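Local coordinates for alpha-fucosidase GH29 (Fusarium graminearum, PDB 4PSR), which hydrolyses alpha-L-fucosides, probably including the alpha-1,6-linked fucose on the reducing-end N-acetylglucosamine of glycoprotein glycans, at residues A[165-170]-A[220-225]; A[31-36]-A[118-123]; A[421-426]-A[483-488]; A[403-408]-A[427-432]. All blocks are in the same frame, centred on the assembly; numbering follows the deposited sequence. Where two conformers were deposited one is given.

In the fold
From the N terminus, contact 2 comes first: it joins the first two barrel strands, 29-33 and 119-125, and closes a loop of 81 residues. Contact 1 follows in series, pairing the third and fourth strands across 49 intervening residues rich in helix. The two touch, because strands 119-125 and 165-170 are neighbours: Lys165 O lies 2.9 Å from Ala120 N. Contact 4 opens next, in the C-terminal beta domain, and crosses contact 3, whose segment 421-426 runs directly into 427-432. Contact 3 holds the loop after strand 415-420 to strand 485-491; contact 4 packs two sheets together. Centres of contacts 1 and 3 are about 35 Å apart.

Contact 1: A[165-170]-A[220-225]; sequences KLVIAM and PDIIWN
Val167 with Ile222 and Ala169 with Trp224 are parallel bridges between the third and fourth strands of the fucosidase TIM barrel, the two ends of a beta-alpha-beta crossover that includes helix 200-218. The strand axes run 23° apart. Backbone bonds fix the register: Ile168 N to Ile222 O is 3.0 Å, and Trp224 N to Ile168 O and Met170 N to Trp224 O continue the series. On the face carrying Val167, Val167 CG2 meets Ile222 CG2 at 3.8 Å, and Ala169 CB comes obliquely to Trp224 CE3 at 3.6 Å. Trp224 has CG anti to its backbone N (chi1 180°), which lays the six-membered ring beside that methyl; NE1 bonds to Asp303, and the nearest atoms of the Trp224 side chain and the bound fucose are about 4 Å apart. Ile168 and Met170 point instead toward helix 200-218. At the strand start, Leu166 N reaches the anti lone pair of Asp221 OD2 at 2.9 Å, almost straight at 177°. Asp221 OD1 meets two waters that also bind Lys165 NZ, 4.0 Å from it, and forms a salt bridge with Lys265. With a backbone donor on one oxygen and two ammonium groups near the other, the buried carboxylate probably stays ionised.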
# COMPACT_ATOMS: atom_id res chain seq x y z
N LYS A 165 10.06 3.70 -10.82
CA LYS A 165 10.43 2.36 -10.34
C LYS A 165 9.36 1.37 -10.77
O LYS A 165 8.18 1.72 -10.92
CB LYS A 165 10.59 2.38 -8.82
CG LYS A 165 11.74 3.26 -8.31
CD LYS A 165 13.01 2.46 -8.12
CE LYS A 165 14.15 3.29 -7.51
NZ LYS A 165 15.34 2.43 -7.33
N LEU A 166 9.76 0.12 -10.93
CA LEU A 166 8.87 -0.93 -11.42
C LEU A 166 8.38 -1.82 -10.28
O LEU A 166 9.19 -2.45 -9.57
CB LEU A 166 9.59 -1.80 -12.46
CG LEU A 166 8.79 -2.96 -13.05
CD1 LEU A 166 7.63 -2.49 -13.87
CD2 LEU A 166 9.69 -3.87 -13.88
N VAL A 167 7.05 -1.89 -10.14
CA VAL A 167 6.41 -2.90 -9.29
C VAL A 167 5.79 -3.97 -10.17
O VAL A 167 5.19 -3.67 -11.22
CB VAL A 167 5.36 -2.29 -8.31
CG1 VAL A 167 4.29 -1.48 -9.04
CG2 VAL A 167 4.72 -3.36 -7.44
N ILE A 168 5.92 -5.22 -9.72
CA ILE A 168 5.25 -6.35 -10.35
C ILE A 168 4.42 -7.06 -9.28
O ILE A 168 4.97 -7.41 -8.22
CB ILE A 168 6.25 -7.35 -10.98
CG1 ILE A 168 7.06 -6.69 -12.11
CG2 ILE A 168 5.53 -8.62 -11.46
CD1 ILE A 168 6.28 -6.41 -13.39
N ALA A 169 3.13 -7.25 -9.53
CA ALA A 169 2.25 -7.99 -8.62
C ALA A 169 2.05 -9.42 -9.07
O ALA A 169 1.79 -9.72 -10.25
CB ALA A 169 0.90 -7.27 -8.46
N MET A 170 2.19 -10.32 -8.08
CA MET A 170 2.14 -11.76 -8.27
C MET A 170 1.15 -12.35 -7.27
O MET A 170 1.30 -12.14 -6.07
CB MET A 170 3.51 -12.35 -8.05
CG MET A 170 4.57 -11.87 -9.03
SD MET A 170 4.34 -12.51 -10.70
CE MET A 170 4.94 -14.20 -10.45
N PRO A 220 12.42 -6.30 -11.39
CA PRO A 220 11.53 -5.40 -10.64
C PRO A 220 12.17 -4.80 -9.39
O PRO A 220 12.95 -5.47 -8.70
CB PRO A 220 10.37 -6.32 -10.23
CG PRO A 220 11.00 -7.69 -10.17
CD PRO A 220 12.03 -7.72 -11.25
N ASP A 221 11.82 -3.55 -9.12
CA ASP A 221 12.20 -2.87 -7.89
C ASP A 221 11.36 -3.32 -6.70
O ASP A 221 11.85 -3.28 -5.57
CB ASP A 221 12.09 -1.38 -8.11
CG ASP A 221 12.99 -0.91 -9.22
OD1 ASP A 221 14.23 -1.03 -9.05
OD2 ASP A 221 12.49 -0.48 -10.28
N ILE A 222 10.12 -3.71 -6.97
CA ILE A 222 9.22 -4.23 -5.96
C ILE A 222 8.52 -5.45 -6.51
O ILE A 222 8.01 -5.43 -7.63
CB ILE A 222 8.10 -3.21 -5.57
CG1 ILE A 222 8.67 -1.87 -5.07
CG2 ILE A 222 7.15 -3.83 -4.52
CD1 ILE A 222 7.68 -0.69 -5.21
N ILE A 223 8.54 -6.55 -5.75
CA ILE A 223 7.67 -7.70 -6.06
C ILE A 223 6.58 -7.77 -4.99
O ILE A 223 6.87 -8.02 -3.80
CB ILE A 223 8.44 -9.04 -6.15
CG1 ILE A 223 9.47 -8.96 -7.28
CG2 ILE A 223 7.47 -10.19 -6.38
CD1 ILE A 223 10.33 -10.22 -7.41
N TRP A 224 5.35 -7.54 -5.42
CA TRP A 224 4.17 -7.54 -4.55
C TRP A 224 3.59 -8.94 -4.61
O TRP A 224 3.44 -9.51 -5.69
CB TRP A 224 3.23 -6.49 -5.11
CG TRP A 224 1.90 -6.23 -4.46
CD1 TRP A 224 1.54 -5.08 -3.80
CD2 TRP A 224 0.72 -7.04 -4.50
NE1 TRP A 224 0.23 -5.13 -3.43
CE2 TRP A 224 -0.31 -6.32 -3.84
CE3 TRP A 224 0.42 -8.31 -5.02
CZ2 TRP A 224 -1.60 -6.82 -3.66
CZ3 TRP A 224 -0.88 -8.82 -4.84
CH2 TRP A 224 -1.87 -8.07 -4.16
N ASN A 225 3.28 -9.51 -3.43
CA ASN A 225 2.71 -10.86 -3.31
C ASN A 225 1.35 -10.84 -2.67
O ASN A 225 1.13 -10.12 -1.69
CB ASN A 225 3.59 -11.79 -2.46
CG ASN A 225 4.89 -12.09 -3.12
OD1 ASN A 225 5.01 -13.10 -3.85
ND2 ASN A 225 5.91 -11.27 -2.84
O HOH W 1 15.32 -0.29 -6.62
O HOH W 2 15.74 1.10 -10.11

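Contact 2: A[31-36]-A[118-123]; sequences VYWHWG and RFAGPV. With FUL (beta-L-fucopyranose), chain M.
Trp33 has CG between the backbone N and the carbonyl carbon (chi1 41°), which folds the indole back over the Gly121-Pro122 peptide, while chi1 of His34 (-77°) places its imidazole under a methyl of Val123. The indole takes the peptide on one face: Gly121 O stands 3.3 Å above the ring plane, over its centre, and Pro122 CA makes a CH-pi contact 3.8 Å from the centroid of the five-membered ring. The proline lies alongside rather than across, its CB 3.5 Å from Trp33 NE1. The paired parts belong to strands 29-33 and 119-125, the first and second of the TIM barrel, with His34 in the loop just after the first. Val31 N to Phe119 O at 3.0 Å and Gly121 N to Val31 O at 3.1 Å establish the parallel pairing, and Val123 N bonds to Trp33 O, with the donor tilted 32° from the carbonyl plane. Trp33 faces outward, against Ile109 of helix 105-114, whereas Tyr32 lines the interior near the sugar. Val123 CG2 sits over the His34 ring centre, 3.8 Å from its centroid. In the plane of that ring, His34 NE2 shares a hydrogen bond of 2.7 Å with fucose O4, and ND1 is held by Asn342. Tyr32 OH approaches fucose C6 at 3.7 Å.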
# COMPACT_ATOMS: atom_id res chain seq x y z
N VAL A 31 1.12 3.14 -8.76
CA VAL A 31 -0.04 2.67 -9.50
C VAL A 31 0.22 1.31 -10.12
O VAL A 31 1.24 1.06 -10.73
CB VAL A 31 -0.45 3.69 -10.62
CG1 VAL A 31 -1.54 3.12 -11.51
CG2 VAL A 31 -0.89 5.01 -10.00
N TYR A 32 -0.76 0.42 -10.02
CA TYR A 32 -0.74 -0.86 -10.72
C TYR A 32 -2.10 -1.15 -11.33
O TYR A 32 -3.03 -0.37 -11.17
CB TYR A 32 -0.19 -2.03 -9.87
CG TYR A 32 -1.04 -2.66 -8.75
CD1 TYR A 32 -0.88 -4.00 -8.47
CD2 TYR A 32 -1.89 -1.92 -7.96
CE1 TYR A 32 -1.56 -4.60 -7.46
CE2 TYR A 32 -2.60 -2.52 -6.93
CZ TYR A 32 -2.42 -3.85 -6.67
OH TYR A 32 -3.13 -4.42 -5.61
N TRP A 33 -2.18 -2.25 -12.07
CA TRP A 33 -3.40 -2.54 -12.81
C TRP A 33 -3.69 -4.03 -12.87
O TRP A 33 -2.86 -4.83 -13.28
CB TRP A 33 -3.36 -1.93 -14.24
CG TRP A 33 -2.06 -2.05 -14.95
CD1 TRP A 33 -1.68 -3.01 -15.84
CD2 TRP A 33 -0.99 -1.11 -14.90
NE1 TRP A 33 -0.41 -2.74 -16.33
CE2 TRP A 33 0.03 -1.59 -15.74
CE3 TRP A 33 -0.77 0.06 -14.18
CZ2 TRP A 33 1.24 -0.92 -15.90
CZ3 TRP A 33 0.44 0.72 -14.33
CH2 TRP A 33 1.42 0.23 -15.17
N HIS A 34 -4.92 -4.35 -12.47
CA HIS A 34 -5.46 -5.70 -12.63
C HIS A 34 -6.07 -5.82 -14.02
O HIS A 34 -7.26 -5.60 -14.21
CB HIS A 34 -6.54 -5.98 -11.57
CG HIS A 34 -6.01 -6.28 -10.20
ND1 HIS A 34 -5.34 -5.37 -9.41
CD2 HIS A 34 -6.11 -7.41 -9.45
CE1 HIS A 34 -5.03 -5.93 -8.25
NE2 HIS A 34 -5.50 -7.16 -8.25
N TRP A 35 -5.25 -6.24 -14.97
CA TRP A 35 -5.67 -6.38 -16.36
C TRP A 35 -5.13 -7.68 -16.87
O TRP A 35 -3.93 -7.92 -16.80
CB TRP A 35 -5.12 -5.23 -17.19
CG TRP A 35 -5.53 -5.25 -18.64
CD1 TRP A 35 -6.80 -5.19 -19.14
CD2 TRP A 35 -4.65 -5.34 -19.75
NE1 TRP A 35 -6.75 -5.24 -20.51
CE2 TRP A 35 -5.44 -5.33 -20.91
CE3 TRP A 35 -3.27 -5.44 -19.88
CZ2 TRP A 35 -4.89 -5.38 -22.19
CZ3 TRP A 35 -2.71 -5.48 -21.15
CH2 TRP A 35 -3.52 -5.46 -22.29
N GLY A 36 -6.00 -8.54 -17.38
CA GLY A 36 -5.55 -9.82 -17.89
C GLY A 36 -6.69 -10.64 -18.48
O GLY A 36 -7.73 -10.11 -18.76
N ARG A 118 5.40 7.26 -8.37
CA ARG A 118 6.84 7.09 -8.40
C ARG A 118 7.24 5.63 -8.57
O ARG A 118 8.41 5.33 -8.81
CB ARG A 118 7.48 7.66 -7.15
CG ARG A 118 7.56 9.16 -7.14
CD ARG A 118 8.59 9.57 -6.12
NE ARG A 118 8.92 10.97 -6.20
CZ ARG A 118 9.67 11.58 -5.31
NH1 ARG A 118 10.17 10.88 -4.28
NH2 ARG A 118 9.92 12.86 -5.44
N PHE A 119 6.26 4.73 -8.48
CA PHE A 119 6.43 3.32 -8.87
C PHE A 119 5.17 2.88 -9.59
O PHE A 119 4.09 3.38 -9.27
CB PHE A 119 6.80 2.37 -7.70
CG PHE A 119 5.86 2.38 -6.49
CD1 PHE A 119 5.06 1.29 -6.22
CD2 PHE A 119 5.88 3.41 -5.56
CE1 PHE A 119 4.25 1.26 -5.10
CE2 PHE A 119 5.05 3.41 -4.45
CZ PHE A 119 4.25 2.31 -4.22
N ALA A 120 5.32 1.97 -10.54
CA ALA A 120 4.21 1.54 -11.36
C ALA A 120 4.48 0.20 -11.99
O ALA A 120 5.64 -0.19 -12.16
CB ALA A 120 3.91 2.59 -12.46
N GLY A 121 3.41 -0.50 -12.34
CA GLY A 121 3.57 -1.71 -13.12
C GLY A 121 2.35 -2.58 -13.11
O GLY A 121 1.35 -2.26 -12.46
N PRO A 122 2.42 -3.72 -13.81
CA PRO A 122 1.28 -4.62 -13.97
C PRO A 122 1.14 -5.65 -12.85
O PRO A 122 2.10 -6.03 -12.19
CB PRO A 122 1.63 -5.41 -15.23
CG PRO A 122 3.18 -5.46 -15.18
CD PRO A 122 3.57 -4.10 -14.66
N VAL A 123 -0.08 -6.14 -12.71
CA VAL A 123 -0.28 -7.50 -12.23
C VAL A 123 0.30 -8.40 -13.31
O VAL A 123 -0.17 -8.40 -14.46
CB VAL A 123 -1.78 -7.81 -11.99
CG1 VAL A 123 -2.00 -9.30 -11.76
CG2 VAL A 123 -2.29 -7.01 -10.81
C1 FUL M . -6.84 -9.91 -3.05
C2 FUL M . -7.15 -10.66 -4.33
O2 FUL M . -7.88 -11.87 -4.09
C3 FUL M . -7.96 -9.71 -5.18
O3 FUL M . -8.35 -10.37 -6.36
C4 FUL M . -7.09 -8.51 -5.47
O4 FUL M . -5.97 -8.92 -6.25
C5 FUL M . -6.63 -7.89 -4.16
C6 FUL M . -5.69 -6.72 -4.35
O5 FUL M . -5.98 -8.83 -3.30
O1 FUL M . -6.16 -10.78 -2.18
O HOH W 3 -1.66 -6.64 -16.02

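Contact 3: A[421-426]-A[483-488]; sequences LGWPED and LAYVLK
Tyr485 OH is gripped by two partners, Gln478 NE2 and Ser482 N, and the ring anchored in this way presents a face to Trp423. The indole arrives edge-first: Trp423 CE3 stands 3.6 Å above the plane of the Tyr485 ring, over its centre, and lies 3.7 Å from Tyr485 CG. The planes meet at 73°, and the centroids of the Trp423 six-membered ring and the Tyr485 ring are 4.9 Å apart, which defines a T-shaped pair. Two torsions set it up. Tyr485 CG lies anti to its carbonyl carbon (chi1 -61°), which sets the phenol against the 421-426 loop, while chi1 of Trp423 (-171°) swings the indole to meet it. Pro424 CD covers part of one indole face, 3.7 Å above its plane. Nearer the sheet, Leu421 CD2 touches Ala484 CB at 4.1 Å, and Leu421 packs on to His327 and Leu330 of helix 322-334. The contact lies in the C-terminal beta domain, where strand 415-420 is paired antiparallel with 485-491 through a backbone hydrogen bond between Val420 and Tyr485; beyond it the chain turns off. No hydrogen bond spans the segments. The join therefore rests on apolar packing and on the attraction expected between a C-H edge and a pi face, and the two bonds to the hydroxyl probably help fix the orientation of the tyrosine ring.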
# COMPACT_ATOMS: atom_id res chain seq x y z
N LEU A 421 -8.15 19.09 4.89
CA LEU A 421 -8.85 18.37 3.83
C LEU A 421 -10.07 19.11 3.25
O LEU A 421 -10.91 18.49 2.59
CB LEU A 421 -9.22 16.97 4.34
CG LEU A 421 -8.06 16.12 4.89
CD1 LEU A 421 -8.49 14.68 5.19
CD2 LEU A 421 -6.84 16.08 3.94
N GLY A 422 -10.09 20.43 3.43
CA GLY A 422 -11.08 21.31 2.85
C GLY A 422 -10.71 22.73 3.23
O GLY A 422 -9.90 22.94 4.14
N TRP A 423 -11.28 23.70 2.51
CA TRP A 423 -11.07 25.10 2.85
C TRP A 423 -12.00 25.53 3.98
O TRP A 423 -13.22 25.47 3.82
CB TRP A 423 -11.28 26.03 1.65
CG TRP A 423 -10.85 27.42 2.01
CD1 TRP A 423 -11.66 28.47 2.35
CD2 TRP A 423 -9.50 27.90 2.14
NE1 TRP A 423 -10.90 29.56 2.66
CE2 TRP A 423 -9.57 29.25 2.53
CE3 TRP A 423 -8.25 27.32 1.94
CZ2 TRP A 423 -8.43 30.02 2.74
CZ3 TRP A 423 -7.12 28.08 2.14
CH2 TRP A 423 -7.22 29.43 2.53
N PRO A 424 -11.44 25.97 5.12
CA PRO A 424 -12.29 26.37 6.24
C PRO A 424 -13.10 27.65 5.95
O PRO A 424 -12.51 28.70 5.64
CB PRO A 424 -11.28 26.66 7.36
CG PRO A 424 -9.99 26.18 6.91
CD PRO A 424 -10.01 26.01 5.45
N GLU A 425 -14.41 27.59 6.06
CA GLU A 425 -15.18 28.79 5.73
C GLU A 425 -14.98 29.86 6.81
O GLU A 425 -15.14 31.04 6.53
CB GLU A 425 -16.65 28.49 5.49
CG GLU A 425 -17.18 29.20 4.24
CD GLU A 425 -16.75 28.53 2.95
OE1 GLU A 425 -17.23 27.40 2.67
OE2 GLU A 425 -15.94 29.12 2.21
N ASP A 426 -14.59 29.44 8.01
CA ASP A 426 -14.27 30.38 9.09
C ASP A 426 -12.82 30.90 9.03
O ASP A 426 -12.36 31.60 9.94
CB ASP A 426 -14.57 29.75 10.46
CG ASP A 426 -13.69 28.55 10.76
OD1 ASP A 426 -12.91 28.14 9.89
OD2 ASP A 426 -13.80 27.99 11.88
N LEU A 483 -7.98 20.07 -3.73
CA LEU A 483 -8.69 19.00 -2.99
C LEU A 483 -8.29 18.96 -1.52
O LEU A 483 -9.02 18.42 -0.68
CB LEU A 483 -8.42 17.65 -3.63
CG LEU A 483 -9.03 17.45 -5.01
CD1 LEU A 483 -8.44 16.21 -5.66
CD2 LEU A 483 -10.55 17.42 -4.93
N ALA A 484 -7.14 19.55 -1.20
CA ALA A 484 -6.69 19.78 0.16
C ALA A 484 -5.74 20.98 0.10
O ALA A 484 -5.31 21.39 -0.99
CB ALA A 484 -5.98 18.53 0.71
N TYR A 485 -5.43 21.54 1.27
CA TYR A 485 -4.59 22.73 1.39
C TYR A 485 -3.50 22.46 2.41
O TYR A 485 -3.71 21.72 3.36
CB TYR A 485 -5.43 23.97 1.80
CG TYR A 485 -6.48 24.28 0.76
CD1 TYR A 485 -7.73 23.68 0.81
CD2 TYR A 485 -6.23 25.15 -0.30
CE1 TYR A 485 -8.68 23.91 -0.16
CE2 TYR A 485 -7.20 25.39 -1.28
CZ TYR A 485 -8.42 24.79 -1.19
OH TYR A 485 -9.39 25.02 -2.14
N VAL A 486 -2.32 23.03 2.19
CA VAL A 486 -1.17 22.70 3.00
C VAL A 486 -0.56 23.90 3.69
O VAL A 486 -0.14 24.87 3.04
CB VAL A 486 -0.05 22.01 2.16
CG1 VAL A 486 1.12 21.58 3.02
CG2 VAL A 486 -0.57 20.80 1.38
N LEU A 487 -0.44 23.81 5.01
CA LEU A 487 0.34 24.75 5.82
C LEU A 487 1.72 24.17 6.11
O LEU A 487 1.87 22.96 6.37
CB LEU A 487 -0.37 25.05 7.13
CG LEU A 487 -1.69 25.83 7.01
CD1 LEU A 487 -2.52 25.69 8.25
CD2 LEU A 487 -1.41 27.32 6.73
N LYS A 488 2.73 25.03 6.09
CA LYS A 488 4.11 24.64 6.35
C LYS A 488 4.60 25.40 7.56
O LYS A 488 4.63 26.65 7.53
CB LYS A 488 4.99 24.93 5.13
CG LYS A 488 6.47 24.67 5.31
CD LYS A 488 7.22 25.00 4.03
CE LYS A 488 8.69 24.69 4.15
NZ LYS A 488 9.40 25.00 2.89

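Contact 4: A[403-408]-A[427-432]; sequences SDIRFT and NLVSVK. With TRS (2-amino-2-hydroxymethyl-propane-1,3-diol), chain I.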
# COMPACT_ATOMS: atom_id res chain seq x y z
N SER A 403 -12.62 20.15 8.66
CA SER A 403 -12.46 19.74 10.05
C SER A 403 -11.30 18.76 10.30
O SER A 403 -10.96 18.45 11.43
CB SER A 403 -13.75 19.06 10.54
OG SER A 403 -14.85 19.97 10.58
N ASP A 404 -10.67 18.30 9.21
CA ASP A 404 -9.68 17.22 9.27
C ASP A 404 -8.31 17.70 8.85
O ASP A 404 -8.19 18.43 7.86
CB ASP A 404 -10.09 16.07 8.34
CG ASP A 404 -11.47 15.54 8.65
OD1 ASP A 404 -11.63 15.03 9.79
OD2 ASP A 404 -12.32 15.58 7.74
N ILE A 405 -7.29 17.33 9.61
CA ILE A 405 -5.91 17.54 9.20
C ILE A 405 -5.08 16.26 9.29
O ILE A 405 -5.33 15.38 10.12
CB ILE A 405 -5.21 18.68 9.99
CG1 ILE A 405 -5.29 18.43 11.50
CG2 ILE A 405 -5.83 20.03 9.62
CD1 ILE A 405 -4.56 19.46 12.34
N ARG A 406 -4.10 16.19 8.40
CA ARG A 406 -3.12 15.09 8.38
C ARG A 406 -1.72 15.71 8.42
O ARG A 406 -1.45 16.73 7.76
CB ARG A 406 -3.27 14.21 7.14
CG ARG A 406 -4.62 13.46 7.09
CD ARG A 406 -4.73 12.47 8.23
NE ARG A 406 -5.97 11.68 8.20
CZ ARG A 406 -7.12 12.06 8.74
NH1 ARG A 406 -7.25 13.22 9.35
NH2 ARG A 406 -8.17 11.25 8.66
N PHE A 407 -0.83 15.11 9.18
CA PHE A 407 0.51 15.64 9.39
C PHE A 407 1.56 14.85 8.59
O PHE A 407 1.47 13.61 8.48
CB PHE A 407 0.88 15.51 10.87
CG PHE A 407 -0.01 16.29 11.80
CD1 PHE A 407 -0.02 17.69 11.78
CD2 PHE A 407 -0.77 15.63 12.73
CE1 PHE A 407 -0.81 18.39 12.68
CE2 PHE A 407 -1.58 16.34 13.63
CZ PHE A 407 -1.59 17.71 13.61
N THR A 408 2.58 15.54 8.11
CA THR A 408 3.80 14.89 7.63
C THR A 408 4.95 15.82 8.04
O THR A 408 4.70 16.98 8.39
CB THR A 408 3.82 14.72 6.10
OG1 THR A 408 3.51 15.98 5.49
CG2 THR A 408 2.83 13.65 5.62
N ASN A 427 -12.10 30.53 7.97
CA ASN A 427 -10.71 30.91 7.76
C ASN A 427 -9.78 30.55 8.90
O ASN A 427 -8.76 31.20 9.11
CB ASN A 427 -10.62 32.40 7.42
CG ASN A 427 -10.43 32.60 5.95
OD1 ASN A 427 -11.36 32.46 5.16
ND2 ASN A 427 -9.20 32.86 5.56
N LEU A 428 -10.13 29.48 9.62
CA LEU A 428 -9.37 29.06 10.79
C LEU A 428 -8.99 27.59 10.67
O LEU A 428 -9.84 26.76 10.35
CB LEU A 428 -10.22 29.28 12.06
CG LEU A 428 -9.59 29.02 13.42
CD1 LEU A 428 -8.37 29.89 13.62
CD2 LEU A 428 -10.59 29.29 14.53
N VAL A 429 -7.71 27.29 10.92
CA VAL A 429 -7.24 25.92 11.14
C VAL A 429 -6.75 25.85 12.59
O VAL A 429 -5.84 26.59 12.97
CB VAL A 429 -6.10 25.55 10.17
CG1 VAL A 429 -5.63 24.13 10.45
CG2 VAL A 429 -6.55 25.66 8.71
N SER A 430 -7.35 24.97 13.39
CA SER A 430 -6.95 24.79 14.79
C SER A 430 -6.26 23.45 14.96
O SER A 430 -6.88 22.40 14.75
CB SER A 430 -8.16 24.87 15.72
OG SER A 430 -8.70 26.18 15.67
N VAL A 431 -4.97 23.49 15.30
CA VAL A 431 -4.15 22.29 15.47
C VAL A 431 -4.11 21.93 16.94
O VAL A 431 -3.33 22.51 17.71
CB VAL A 431 -2.73 22.49 14.89
CG1 VAL A 431 -1.95 21.19 14.90
CG2 VAL A 431 -2.80 23.08 13.47
N LYS A 432 -4.92 20.96 17.36
CA LYS A 432 -5.00 20.63 18.78
C LYS A 432 -3.68 20.20 19.38
O LYS A 432 -3.38 20.50 20.54
CB LYS A 432 -6.05 19.56 19.02
CG LYS A 432 -7.46 20.02 18.69
CD LYS A 432 -8.47 18.89 18.94
CE LYS A 432 -9.91 19.39 18.90
NZ LYS A 432 -10.20 20.35 20.00
C TRS I . -12.13 24.44 12.08
C1 TRS I . -13.52 24.15 12.63
C2 TRS I . -12.09 24.20 10.57
C3 TRS I . -11.11 23.57 12.81
N TRS I . -11.85 25.87 12.30
O1 TRS I . -13.92 22.84 12.26
O2 TRS I . -13.04 25.04 9.93
O3 TRS I . -9.78 23.68 12.31
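The strands bearing Ile405 and Val431 pass at 60° with axes 9.7 Å apart at closest, and no hydrogen bond joins them, consistent with packing of one sheet on another rather than strand pairing. The contact is entirely one of methyls and a ring. Phe407 points its CZ corner at Val431, with CG1 of the valine in the ring plane at the edge, 3.7 Å from CZ. With chi1 -173°, Val431 directs CG1 between Phe407 and Ile405, whose CD1 comes to 4.0 Å from it. The same isoleucine touches Val429 more lightly, CG2 to CG1 4.2 Å; Ile405 has two conformers, and both its contacts, described for one of them, are less certain. A Tris molecule, probably from the crystallisation liquor, occupies the outer edge of strand 428-431. Its N donates to Leu428 O at 2.9 Å, and Ser430 N donates to its O3 at 3.0 Å with an angle of 168°; Asp426 binds it as well. Strand 428-431 is the end strand of a three-stranded sheet next to 471-474, to which Ser430 OG is tied through Asp472. Strand 405-409 runs between 383-384 and 415-420 in the six-stranded sheet, with Val418 and Val420 of 415-420 touching Ile405. Phe407 meets Trp379 edge-to-face, and Arg406 reaches Asp331 of helix 322-334, joining this sheet to the barrel domain.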